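Local structure of ParA (Salmonella enterica subsp. enterica serovar Newport str. SL317, 3EZF) at residues 60-65 against 97-102; 150-155 against 239-244; 275-278 against 283-286. The protein is a plasmid partition protein that, as a P-loop ATPase with a winged helix-turn-helix domain, probably binds nucleotide and DNA, with ADP influencing its role in transcriptional regulation. All coordinates share one frame; numbering follows the deposited sequence.

Interaction 1 (60-65 against 97-102); sequences VDQAIK and AHRKIP. Unlike the reference sequence in segment 60-65: Asp61 (reference Glu). With SO4 (sulfate ion), chain H.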
ATOM      1  N   VAL A  60     -16.244 -43.150  11.171  1.00 50.53           N
ATOM      2  CA  VAL A  60     -16.125 -42.946   9.736  1.00 50.57           C
ATOM      3  C   VAL A  60     -16.614 -44.130   8.922  1.00 51.35           C
ATOM      4  O   VAL A  60     -17.517 -44.000   8.103  1.00 48.58           O
ATOM      5  CB  VAL A  60     -14.658 -42.652   9.360  1.00 51.78           C
ATOM      6  CG1 VAL A  60     -14.464 -42.764   7.862  1.00 49.52           C
ATOM      7  CG2 VAL A  60     -14.268 -41.258   9.854  1.00 46.93           C
ATOM      8  N   ASP A  61     -16.001 -45.283   9.145  1.00 58.78           N
ATOM      9  CA  ASP A  61     -16.361 -46.501   8.433  1.00 61.61           C
ATOM     10  C   ASP A  61     -17.859 -46.798   8.544  1.00 60.78           C
ATOM     11  O   ASP A  61     -18.459 -47.377   7.642  1.00 59.93           O
ATOM     12  CB  ASP A  61     -15.551 -47.667   8.994  1.00 68.94           C
ATOM     13  CG  ASP A  61     -15.831 -48.978   8.279  1.00 78.05           C
ATOM     14  OD1 ASP A  61     -16.999 -49.424   8.267  1.00 84.10           O
ATOM     15  OD2 ASP A  61     -14.878 -49.571   7.731  1.00 83.17           O
ATOM     16  N   GLN A  62     -18.456 -46.394   9.659  1.00 59.45           N
ATOM     17  CA  GLN A  62     -19.868 -46.617   9.899  1.00 55.15           C
ATOM     18  C   GLN A  62     -20.668 -45.519   9.232  1.00 52.64           C
ATOM     19  O   GLN A  62     -21.730 -45.765   8.678  1.00 54.70           O
ATOM     20  CB  GLN A  62     -20.139 -46.618  11.395  1.00 61.46           C
ATOM     21  CG  GLN A  62     -21.528 -47.052  11.783  1.00 67.99           C
ATOM     22  CD  GLN A  62     -21.791 -46.822  13.261  1.00 74.76           C
ATOM     23  OE1 GLN A  62     -21.043 -47.299  14.119  1.00 77.96           O
ATOM     24  NE2 GLN A  62     -22.855 -46.084  13.568  1.00 76.78           N
ATOM     25  N   ALA A  63     -20.158 -44.297   9.294  1.00 53.95           N
ATOM     26  CA  ALA A  63     -20.824 -43.157   8.665  1.00 47.40           C
ATOM     27  C   ALA A  63     -20.898 -43.400   7.159  1.00 47.35           C
ATOM     28  O   ALA A  63     -21.963 -43.270   6.557  1.00 43.78           O
ATOM     29  CB  ALA A  63     -20.049 -41.877   8.940  1.00 44.45           C
ATOM     30  N   ILE A  64     -19.764 -43.757   6.556  1.00 44.24           N
ATOM     31  CA  ILE A  64     -19.719 -44.016   5.124  1.00 44.61           C
ATOM     32  C   ILE A  64     -20.647 -45.157   4.733  1.00 47.80           C
ATOM     33  O   ILE A  64     -21.441 -45.015   3.809  1.00 48.93           O
ATOM     34  CB  ILE A  64     -18.279 -44.312   4.654  1.00 42.51           C
ATOM     35  CG1 ILE A  64     -17.470 -43.012   4.690  1.00 39.60           C
ATOM     36  CG2 ILE A  64     -18.287 -44.902   3.260  1.00 39.45           C
ATOM     37  CD1 ILE A  64     -16.099 -43.107   4.111  1.00 36.67           C
ATOM     38  N   LYS A  65     -20.557 -46.280   5.440  1.00 53.71           N
ATOM     39  CA  LYS A  65     -21.415 -47.436   5.169  1.00 56.27           C
ATOM     40  C   LYS A  65     -22.876 -46.982   5.190  1.00 55.14           C
ATOM     41  O   LYS A  65     -23.602 -47.108   4.206  1.00 55.87           O
ATOM     42  CB  LYS A  65     -21.193 -48.520   6.236  1.00 59.20           C
ATOM     43  CG  LYS A  65     -22.200 -49.671   6.194  1.00 63.11           C
ATOM     44  CD  LYS A  65     -22.286 -50.440   7.522  1.00 62.93           C
ATOM     45  CE  LYS A  65     -21.264 -51.566   7.655  1.00 65.21           C
ATOM     46  NZ  LYS A  65     -19.954 -51.146   8.222  1.00 63.88           N
ATOM     47  N   ALA A  97     -22.335 -34.071   9.529  1.00 47.38           N
ATOM     48  CA  ALA A  97     -23.750 -33.726   9.514  1.00 49.80           C
ATOM     49  C   ALA A  97     -24.571 -34.987   9.748  1.00 53.15           C
ATOM     50  O   ALA A  97     -25.574 -34.974  10.472  1.00 53.47           O
ATOM     51  CB  ALA A  97     -24.124 -33.083   8.188  1.00 46.59           C
ATOM     52  N   HIS A  98     -24.140 -36.083   9.141  1.00 52.63           N
ATOM     53  CA  HIS A  98     -24.837 -37.338   9.315  1.00 53.85           C
ATOM     54  C   HIS A  98     -24.725 -37.737  10.788  1.00 56.86           C
ATOM     55  O   HIS A  98     -25.670 -38.241  11.379  1.00 59.28           O
ATOM     56  CB  HIS A  98     -24.206 -38.392   8.428  1.00 55.14           C
ATOM     57  CG  HIS A  98     -24.827 -39.737   8.568  1.00 58.34           C
ATOM     58  ND1 HIS A  98     -24.087 -40.901   8.519  1.00 62.63           N
ATOM     59  CD2 HIS A  98     -26.107 -40.114   8.783  1.00 57.26           C
ATOM     60  CE1 HIS A  98     -24.888 -41.933   8.706  1.00 61.36           C
ATOM     61  NE2 HIS A  98     -26.117 -41.485   8.870  1.00 60.57           N
ATOM     62  N   ARG A  99     -23.563 -37.487  11.378  1.00 59.75           N
ATOM     63  CA  ARG A  99     -23.310 -37.798  12.783  1.00 59.68           C
ATOM     64  C   ARG A  99     -24.040 -36.806  13.684  1.00 60.71           C
ATOM     65  O   ARG A  99     -23.798 -36.738  14.896  1.00 60.18           O
ATOM     66  CB  ARG A  99     -21.804 -37.732  13.056  1.00 62.16           C
ATOM     67  CG  ARG A  99     -21.211 -39.024  13.568  1.00 64.82           C
ATOM     68  CD  ARG A  99     -21.751 -40.199  12.765  1.00 68.03           C
ATOM     69  NE  ARG A  99     -21.336 -41.498  13.287  1.00 69.64           N
ATOM     70  CZ  ARG A  99     -21.356 -41.835  14.572  1.00 69.32           C
ATOM     71  NH1 ARG A  99     -21.767 -40.972  15.492  1.00 60.02           N
ATOM     72  NH2 ARG A  99     -20.966 -43.051  14.937  1.00 70.99           N
ATOM     73  N   LYS A 100     -24.927 -36.032  13.071  1.00 61.27           N
ATOM     74  CA  LYS A 100     -25.707 -35.015  13.766  1.00 64.60           C
ATOM     75  C   LYS A 100     -24.915 -34.110  14.708  1.00 65.44           C
ATOM     76  O   LYS A 100     -25.370 -33.818  15.813  1.00 67.27           O
ATOM     77  CB  LYS A 100     -26.875 -35.659  14.519  1.00 62.66           C
ATOM     78  CG  LYS A 100     -28.077 -35.930  13.622  1.00 62.69           C
ATOM     79  CD  LYS A 100     -29.320 -36.304  14.406  1.00 65.22           C
ATOM     80  CE  LYS A 100     -29.277 -37.735  14.927  1.00 65.78           C
ATOM     81  NZ  LYS A 100     -30.547 -38.065  15.663  1.00 66.12           N
ATOM     82  N   ILE A 101     -23.739 -33.667  14.264  1.00 64.81           N
ATOM     83  CA  ILE A 101     -22.903 -32.771  15.065  1.00 63.97           C
ATOM     84  C   ILE A 101     -23.215 -31.346  14.623  1.00 62.93           C
ATOM     85  O   ILE A 101     -22.934 -30.956  13.487  1.00 67.28           O
ATOM     86  CB  ILE A 101     -21.410 -33.052  14.849  1.00 63.12           C
ATOM     87  CG1 ILE A 101     -21.082 -34.468  15.312  1.00 61.22           C
ATOM     88  CG2 ILE A 101     -20.576 -32.044  15.612  1.00 62.53           C
ATOM     89  CD1 ILE A 101     -19.726 -34.946  14.867  1.00 59.27           C
ATOM     90  N   PRO A 102     -23.785 -30.540  15.526  1.00 60.99           N
ATOM     91  CA  PRO A 102     -24.144 -29.151  15.213  1.00 58.27           C
ATOM     92  C   PRO A 102     -23.085 -28.329  14.483  1.00 56.72           C
ATOM     93  O   PRO A 102     -21.895 -28.395  14.808  1.00 60.96           O
ATOM     94  CB  PRO A 102     -24.498 -28.567  16.584  1.00 56.61           C
ATOM     95  CG  PRO A 102     -23.641 -29.360  17.518  1.00 58.19           C
ATOM     96  CD  PRO A 102     -23.800 -30.766  16.981  1.00 59.42           C
TER
HETATM   97  S   SO4 H 896     -22.045 -43.762  18.780  1.00126.02           S
HETATM   98  O1  SO4 H 896     -22.624 -44.791  17.892  1.00124.40           O
HETATM   99  O2  SO4 H 896     -23.105 -43.199  19.641  1.00126.92           O
HETATM  100  O3  SO4 H 896     -21.453 -42.690  17.956  1.00125.66           O
HETATM  101  O4  SO4 H 896     -20.998 -44.359  19.630  1.00125.69           O
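Arg99, just past the end of helix 89-98, meets Gln62 of helix 57-69. The Arg99 side chain also touches Ile59 of that helix. Beyond CB, bending at chi2 (44°) turns the chain toward the facing helix, and CD and NE carry the guanidinium over to a sulfate ion, probably from the crystallisation liquor. NH1 donates to sulfate O3 over 3.0 Å. NH2 donates to the same O3 over 3.1 Å, so one oxygen is gripped by a fork lying in the guanidinium plane at its edge. On the protein side, NH2 approaches Gln62 NE2 at 3.8 Å, without a hydrogen bond. The amide of Gln62 is instead held within its own helix by Arg58 and Glu66. Arg58 also donates to the sulfate, which gathers the two arginines round one anion. Next door, the His98 ring sets ND1 3.7 Å from Ala63 O, a contact and not a hydrogen bond, with the O oblique to the ring, while the CA of Ala63 lies at the ring edge. This is a helix-helix contact within a winged helix-turn-helix domain, and the sulfate site is consistent with a place for a DNA backbone phosphate.

Interaction 2 (150-155 against 239-244); sequences LVIDLD and NIIDRV. Unlike the reference sequence in segment 239-244: Asn239 (reference Lys), Asp242 (reference Glu).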
ATOM      1  N   LEU A 150     -17.346 -14.457   4.708  1.00 42.23           N
ATOM      2  CA  LEU A 150     -17.425 -13.420   3.685  1.00 40.25           C
ATOM      3  C   LEU A 150     -16.347 -12.362   3.894  1.00 42.17           C
ATOM      4  O   LEU A 150     -16.132 -11.885   5.020  1.00 40.99           O
ATOM      5  CB  LEU A 150     -18.788 -12.739   3.708  1.00 39.71           C
ATOM      6  CG  LEU A 150     -19.011 -11.735   2.571  1.00 38.17           C
ATOM      7  CD1 LEU A 150     -19.189 -12.489   1.268  1.00 36.15           C
ATOM      8  CD2 LEU A 150     -20.246 -10.882   2.862  1.00 34.74           C
ATOM      9  N   VAL A 151     -15.668 -11.989   2.814  1.00 39.12           N
ATOM     10  CA  VAL A 151     -14.626 -10.981   2.923  1.00 40.25           C
ATOM     11  C   VAL A 151     -14.958  -9.781   2.070  1.00 37.56           C
ATOM     12  O   VAL A 151     -14.645  -9.751   0.889  1.00 45.34           O
ATOM     13  CB  VAL A 151     -13.243 -11.512   2.480  1.00 41.68           C
ATOM     14  CG1 VAL A 151     -12.218 -10.385   2.563  1.00 37.21           C
ATOM     15  CG2 VAL A 151     -12.797 -12.669   3.367  1.00 37.96           C
ATOM     16  N   ILE A 152     -15.599  -8.792   2.670  1.00 35.68           N
ATOM     17  CA  ILE A 152     -15.965  -7.573   1.965  1.00 34.02           C
ATOM     18  C   ILE A 152     -14.745  -6.668   1.867  1.00 29.25           C
ATOM     19  O   ILE A 152     -14.250  -6.155   2.865  1.00 29.11           O
ATOM     20  CB  ILE A 152     -17.097  -6.820   2.704  1.00 31.49           C
ATOM     21  CG1 ILE A 152     -18.395  -7.626   2.619  1.00 25.27           C
ATOM     22  CG2 ILE A 152     -17.253  -5.423   2.122  1.00 24.76           C
ATOM     23  CD1 ILE A 152     -19.340  -7.405   3.771  1.00 27.46           C
ATOM     24  N   ASP A 153     -14.281  -6.473   0.645  1.00 32.93           N
ATOM     25  CA  ASP A 153     -13.106  -5.653   0.357  1.00 41.14           C
ATOM     26  C   ASP A 153     -13.474  -4.186   0.165  1.00 43.72           C
ATOM     27  O   ASP A 153     -14.062  -3.823  -0.857  1.00 45.44           O
ATOM     28  CB  ASP A 153     -12.432  -6.173  -0.912  1.00 40.06           C
ATOM     29  CG  ASP A 153     -11.058  -5.595  -1.130  1.00 42.60           C
ATOM     30  OD1 ASP A 153     -10.553  -4.874  -0.243  1.00 41.95           O
ATOM     31  OD2 ASP A 153     -10.479  -5.883  -2.201  1.00 45.91           O
ATOM     32  N   LEU A 154     -13.138  -3.350   1.148  1.00 42.54           N
ATOM     33  CA  LEU A 154     -13.423  -1.921   1.073  1.00 43.33           C
ATOM     34  C   LEU A 154     -12.107  -1.139   0.951  1.00 47.06           C
ATOM     35  O   LEU A 154     -12.052   0.081   1.154  1.00 44.85           O
ATOM     36  CB  LEU A 154     -14.183  -1.463   2.318  1.00 41.77           C
ATOM     37  CG  LEU A 154     -15.651  -1.078   2.159  1.00 39.42           C
ATOM     38  CD1 LEU A 154     -15.827  -0.259   0.904  1.00 37.27           C
ATOM     39  CD2 LEU A 154     -16.482  -2.325   2.051  1.00 51.25           C
ATOM     40  N   ASP A 155     -11.040  -1.870   0.647  1.00 52.72           N
ATOM     41  CA  ASP A 155      -9.725  -1.278   0.462  1.00 54.76           C
ATOM     42  C   ASP A 155      -9.604  -0.850  -0.994  1.00 58.28           C
ATOM     43  O   ASP A 155      -9.793  -1.658  -1.909  1.00 53.43           O
ATOM     44  CB  ASP A 155      -8.643  -2.296   0.780  1.00 55.18           C
ATOM     45  CG  ASP A 155      -7.260  -1.780   0.497  1.00 57.91           C
ATOM     46  OD1 ASP A 155      -6.281  -2.541   0.715  1.00 61.81           O
ATOM     47  OD2 ASP A 155      -7.149  -0.617   0.055  1.00 57.50           O
ATOM     48  N   ASN A 239     -27.087  -1.775   3.724  1.00 43.91           N
ATOM     49  CA  ASN A 239     -27.209  -2.163   2.324  1.00 46.24           C
ATOM     50  C   ASN A 239     -26.478  -3.420   1.867  1.00 42.01           C
ATOM     51  O   ASN A 239     -26.691  -3.887   0.750  1.00 42.14           O
ATOM     52  CB  ASN A 239     -26.833  -0.966   1.436  1.00 43.00           C
ATOM     53  CG  ASN A 239     -27.799   0.200   1.590  1.00 40.76           C
ATOM     54  OD1 ASN A 239     -27.570   1.281   1.056  1.00 35.49           O
ATOM     55  ND2 ASN A 239     -28.885  -0.021   2.320  1.00 39.61           N
ATOM     56  N   ILE A 240     -25.616  -3.966   2.713  1.00 39.35           N
ATOM     57  CA  ILE A 240     -24.916  -5.190   2.347  1.00 43.88           C
ATOM     58  C   ILE A 240     -24.990  -6.233   3.451  1.00 44.91           C
ATOM     59  O   ILE A 240     -25.605  -7.283   3.274  1.00 44.39           O
ATOM     60  CB  ILE A 240     -23.413  -4.940   1.996  1.00 39.84           C
ATOM     61  CG1 ILE A 240     -23.308  -4.136   0.686  1.00 35.65           C
ATOM     62  CG2 ILE A 240     -22.678  -6.294   1.867  1.00 28.96           C
ATOM     63  CD1 ILE A 240     -21.907  -3.816   0.235  1.00 25.93           C
ATOM     64  N   ILE A 241     -24.378  -5.917   4.591  1.00 48.10           N
ATOM     65  CA  ILE A 241     -24.311  -6.813   5.746  1.00 47.14           C
ATOM     66  C   ILE A 241     -25.647  -7.340   6.215  1.00 48.91           C
ATOM     67  O   ILE A 241     -25.848  -8.552   6.253  1.00 48.67           O
ATOM     68  CB  ILE A 241     -23.560  -6.144   6.941  1.00 46.83           C
ATOM     69  CG1 ILE A 241     -22.050  -6.144   6.655  1.00 44.75           C
ATOM     70  CG2 ILE A 241     -23.833  -6.892   8.239  1.00 39.91           C
ATOM     71  CD1 ILE A 241     -21.215  -5.434   7.685  1.00 41.01           C
ATOM     72  N   ASP A 242     -26.566  -6.452   6.578  1.00 51.77           N
ATOM     73  CA  ASP A 242     -27.877  -6.911   7.031  1.00 52.76           C
ATOM     74  C   ASP A 242     -28.650  -7.609   5.911  1.00 52.12           C
ATOM     75  O   ASP A 242     -29.548  -8.393   6.182  1.00 53.35           O
ATOM     76  CB  ASP A 242     -28.709  -5.751   7.598  1.00 53.33           C
ATOM     77  CG  ASP A 242     -28.585  -5.625   9.114  1.00 63.09           C
ATOM     78  OD1 ASP A 242     -28.061  -6.569   9.744  1.00 68.61           O
ATOM     79  OD2 ASP A 242     -29.021  -4.597   9.684  1.00 63.60           O
ATOM     80  N   ARG A 243     -28.295  -7.351   4.657  1.00 50.14           N
ATOM     81  CA  ARG A 243     -29.002  -7.981   3.548  1.00 51.28           C
ATOM     82  C   ARG A 243     -28.500  -9.398   3.224  1.00 50.65           C
ATOM     83  O   ARG A 243     -29.125 -10.122   2.442  1.00 47.69           O
ATOM     84  CB  ARG A 243     -28.926  -7.099   2.294  1.00 54.87           C
ATOM     85  CG  ARG A 243     -29.390  -5.668   2.521  1.00 61.74           C
ATOM     86  CD  ARG A 243     -30.335  -5.189   1.442  1.00 63.90           C
ATOM     87  NE  ARG A 243     -31.700  -5.058   1.954  1.00 76.09           N
ATOM     88  CZ  ARG A 243     -32.192  -3.986   2.578  1.00 80.03           C
ATOM     89  NH1 ARG A 243     -31.437  -2.909   2.782  1.00 77.97           N
ATOM     90  NH2 ARG A 243     -33.455  -3.999   3.010  1.00 81.98           N
ATOM     91  N   VAL A 244     -27.369  -9.788   3.811  1.00 49.54           N
ATOM     92  CA  VAL A 244     -26.810 -11.133   3.601  1.00 50.00           C
ATOM     93  C   VAL A 244     -26.593 -11.824   4.956  1.00 50.46           C
ATOM     94  O   VAL A 244     -25.938 -12.865   5.053  1.00 47.60           O
ATOM     95  CB  VAL A 244     -25.460 -11.103   2.858  1.00 44.68           C
ATOM     96  CG1 VAL A 244     -25.606 -10.348   1.574  1.00 48.45           C
ATOM     97  CG2 VAL A 244     -24.372 -10.517   3.748  1.00 44.47           C
TER
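No flat group takes part where Ile152 meets Ile240 and Ile241; the contact is made by branched aliphatic chains. The carboxylate of Asp153, on the neighbouring residue of the strand, is the flat group to note: the backbone N of Asp155 comes to its OD1 from above the plane, 45° out of it, at 3.2 Å, forming an Asx turn. Its OD2 is bound by Thr161. Between the segments, Ile152 supplies the central methyl. CD1 lies 4.0 Å from CG2 of Ile240, and the two side chains run past each other in opposite directions. The same CD1 is 4.2 Å from CG1 of Ile241. CG1 of Ile152 stands beside its backbone N (chi1 -68°), which points CD1 at both partners. Two residues earlier on the same strand face, Leu150 touches CG2 of Val244 through its CD2, at 4.2 Å. Val244 closes a type I turn begun at Ile241, with its N bonded to the O of that residue. Ile206 and Ile251 on the flanking strands, with Ala177 of helix 177-182, also pack on Ile152. Helix 235-241 thus packs on one face of the parallel sheet, as expected in the alpha/beta fold of P-loop NTPases; the segment carrying Asp153 and Asp155 resembles the Walker A' motif of ParA-type ATPases.

Interaction 3 (275-278 against 283-286); sequences TPTP and DFHS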
ATOM      1  N   THR A 275      -6.910  -6.468  15.338  1.00 58.95           N
ATOM      2  CA  THR A 275      -5.678  -5.739  15.074  1.00 60.91           C
ATOM      3  C   THR A 275      -4.427  -6.599  15.008  1.00 66.96           C
ATOM      4  O   THR A 275      -3.917  -7.062  16.024  1.00 68.57           O
ATOM      5  CB  THR A 275      -5.394  -4.678  16.147  1.00 58.09           C
ATOM      6  OG1 THR A 275      -6.461  -3.729  16.190  1.00 60.39           O
ATOM      7  CG2 THR A 275      -4.087  -3.952  15.834  1.00 54.54           C
ATOM      8  N   PRO A 276      -3.925  -6.843  13.804  1.00 70.96           N
ATOM      9  CA  PRO A 276      -2.710  -7.648  13.718  1.00 75.60           C
ATOM     10  C   PRO A 276      -1.554  -6.643  13.848  1.00 77.27           C
ATOM     11  O   PRO A 276      -1.516  -5.640  13.131  1.00 76.94           O
ATOM     12  CB  PRO A 276      -2.817  -8.266  12.327  1.00 73.70           C
ATOM     13  CG  PRO A 276      -3.493  -7.189  11.551  1.00 74.39           C
ATOM     14  CD  PRO A 276      -4.571  -6.709  12.486  1.00 73.59           C
ATOM     15  N   THR A 277      -0.633  -6.883  14.777  1.00 81.05           N
ATOM     16  CA  THR A 277       0.495  -5.967  14.969  1.00 83.52           C
ATOM     17  C   THR A 277       1.771  -6.468  14.305  1.00 83.84           C
ATOM     18  O   THR A 277       2.188  -7.606  14.516  1.00 82.57           O
ATOM     19  CB  THR A 277       0.790  -5.727  16.464  1.00 82.89           C
ATOM     20  OG1 THR A 277      -0.384  -5.212  17.103  1.00 85.44           O
ATOM     21  CG2 THR A 277       1.920  -4.719  16.630  1.00 83.09           C
ATOM     22  N   PRO A 278       2.400  -5.618  13.478  1.00 85.59           N
ATOM     23  CA  PRO A 278       3.634  -5.988  12.786  1.00 88.03           C
ATOM     24  C   PRO A 278       4.807  -6.084  13.751  1.00 91.18           C
ATOM     25  O   PRO A 278       4.854  -5.370  14.757  1.00 91.35           O
ATOM     26  CB  PRO A 278       3.826  -4.850  11.785  1.00 88.17           C
ATOM     27  CG  PRO A 278       2.439  -4.346  11.558  1.00 88.11           C
ATOM     28  CD  PRO A 278       1.874  -4.350  12.947  1.00 86.92           C
ATOM     29  N   ASP A 283       7.191  -0.493  12.196  1.00 89.55           N
ATOM     30  CA  ASP A 283       5.776  -0.768  11.987  1.00 86.53           C
ATOM     31  C   ASP A 283       5.059  -0.837  13.332  1.00 82.00           C
ATOM     32  O   ASP A 283       3.857  -0.597  13.426  1.00 81.68           O
ATOM     33  CB  ASP A 283       5.611  -2.086  11.223  1.00 90.32           C
ATOM     34  CG  ASP A 283       6.111  -1.997   9.784  1.00 91.25           C
ATOM     35  OD1 ASP A 283       7.211  -1.440   9.565  1.00 91.08           O
ATOM     36  OD2 ASP A 283       5.404  -2.491   8.877  1.00 90.88           O
ATOM     37  N   PHE A 284       5.814  -1.170  14.372  1.00 78.84           N
ATOM     38  CA  PHE A 284       5.279  -1.251  15.729  1.00 74.13           C
ATOM     39  C   PHE A 284       4.876   0.163  16.169  1.00 69.64           C
ATOM     40  O   PHE A 284       3.877   0.375  16.867  1.00 64.85           O
ATOM     41  CB  PHE A 284       6.350  -1.811  16.675  1.00 73.91           C
ATOM     42  CG  PHE A 284       5.976  -1.746  18.128  1.00 73.14           C
ATOM     43  CD1 PHE A 284       4.884  -2.463  18.616  1.00 71.95           C
ATOM     44  CD2 PHE A 284       6.708  -0.950  19.006  1.00 74.44           C
ATOM     45  CE1 PHE A 284       4.523  -2.387  19.956  1.00 72.99           C
ATOM     46  CE2 PHE A 284       6.359  -0.862  20.354  1.00 76.30           C
ATOM     47  CZ  PHE A 284       5.260  -1.582  20.831  1.00 77.26           C
ATOM     48  N   HIS A 285       5.663   1.138  15.753  1.00 64.39           N
ATOM     49  CA  HIS A 285       5.358   2.498  16.114  1.00 64.98           C
ATOM     50  C   HIS A 285       4.050   2.928  15.445  1.00 64.92           C
ATOM     51  O   HIS A 285       3.163   3.469  16.104  1.00 67.25           O
ATOM     52  CB  HIS A 285       6.509   3.411  15.695  1.00 66.19           C
ATOM     53  CG  HIS A 285       6.405   4.794  16.239  1.00 68.16           C
ATOM     54  ND1 HIS A 285       5.399   5.665  15.872  1.00 74.08           N
ATOM     55  CD2 HIS A 285       7.163   5.463  17.141  1.00 70.65           C
ATOM     56  CE1 HIS A 285       5.543   6.806  16.523  1.00 72.52           C
ATOM     57  NE2 HIS A 285       6.610   6.705  17.300  1.00 71.63           N
ATOM     58  N   SER A 286       3.930   2.667  14.143  1.00 64.36           N
ATOM     59  CA  SER A 286       2.744   3.041  13.366  1.00 60.74           C
ATOM     60  C   SER A 286       1.439   2.483  13.890  1.00 61.17           C
ATOM     61  O   SER A 286       0.466   3.215  14.076  1.00 60.42           O
ATOM     62  CB  SER A 286       2.892   2.599  11.916  1.00 58.10           C
ATOM     63  OG  SER A 286       3.872   3.371  11.259  1.00 61.33           O
TER
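Pro278 and Asp283 meet where strand 272-277 gives way to helix 281-291, at the start of a beta-alpha-beta crossover that returns to the parallel sheet at strand 312-317. The contact has no hydrogen bond between its segments and is built from van der Waals packing. Its main part is formed by the pyrrolidine ring of Pro278, which crosses the Asp283 side chain at about a right angle. The CB atoms of Pro278 and Asp283 are the nearest pair, and CG of Pro278 lies 3.9 Å from CB of Asp283. The carboxylate plays a lesser role, its OD2 being 4.1 Å from CB of Pro278. Backbone also joins in, since the O of Pro278 faces CA of Phe284 at 4.3 Å.

Two polar atoms have partners outside the segments. Thr277 OG1 is hydrogen-bonded to the hydroxyl of Tyr337 on helix 324-337, and Thr277 joins Phe316 of strand 312-317 through backbone bonds. The carbonyl O of Asp283 is bonded to the OG1 of Thr287, one turn further along the helix.

Aromatic packing makes up the remainder. The ring of Phe284 packs on Ser329 and Leu332 of helix 324-337, and also meets Met24 of the second subunit, which places this junction close to the dimer contact. With its OG1 anti to the carbonyl carbon (chi1 -57°), Thr277 directs its methyl to the edge of that ring, where CG2 stands 4.2 Å from CD1 of Phe284, near the ring plane.

In the fold
Interactions 2 and 3 belong to the same nucleotide-binding fold and reach one parallel sheet: 150-155 and 275-278 lie on strands separated by 250-254 and 112-116. Their centres are 25 Å apart and their nearest atoms about 12 Å, so they do not touch. Interaction 1 lies in the winged helix-turn-helix domain, with its centre 34 Å from that of interaction 2 and 44 Å from that of interaction 3, on the other side of the chain's centre from the latter. Its sulfate marks an anion site remote from the ATPase sheet, whereas interaction 3 borders the second subunit. Along the chain the three contacts follow in series.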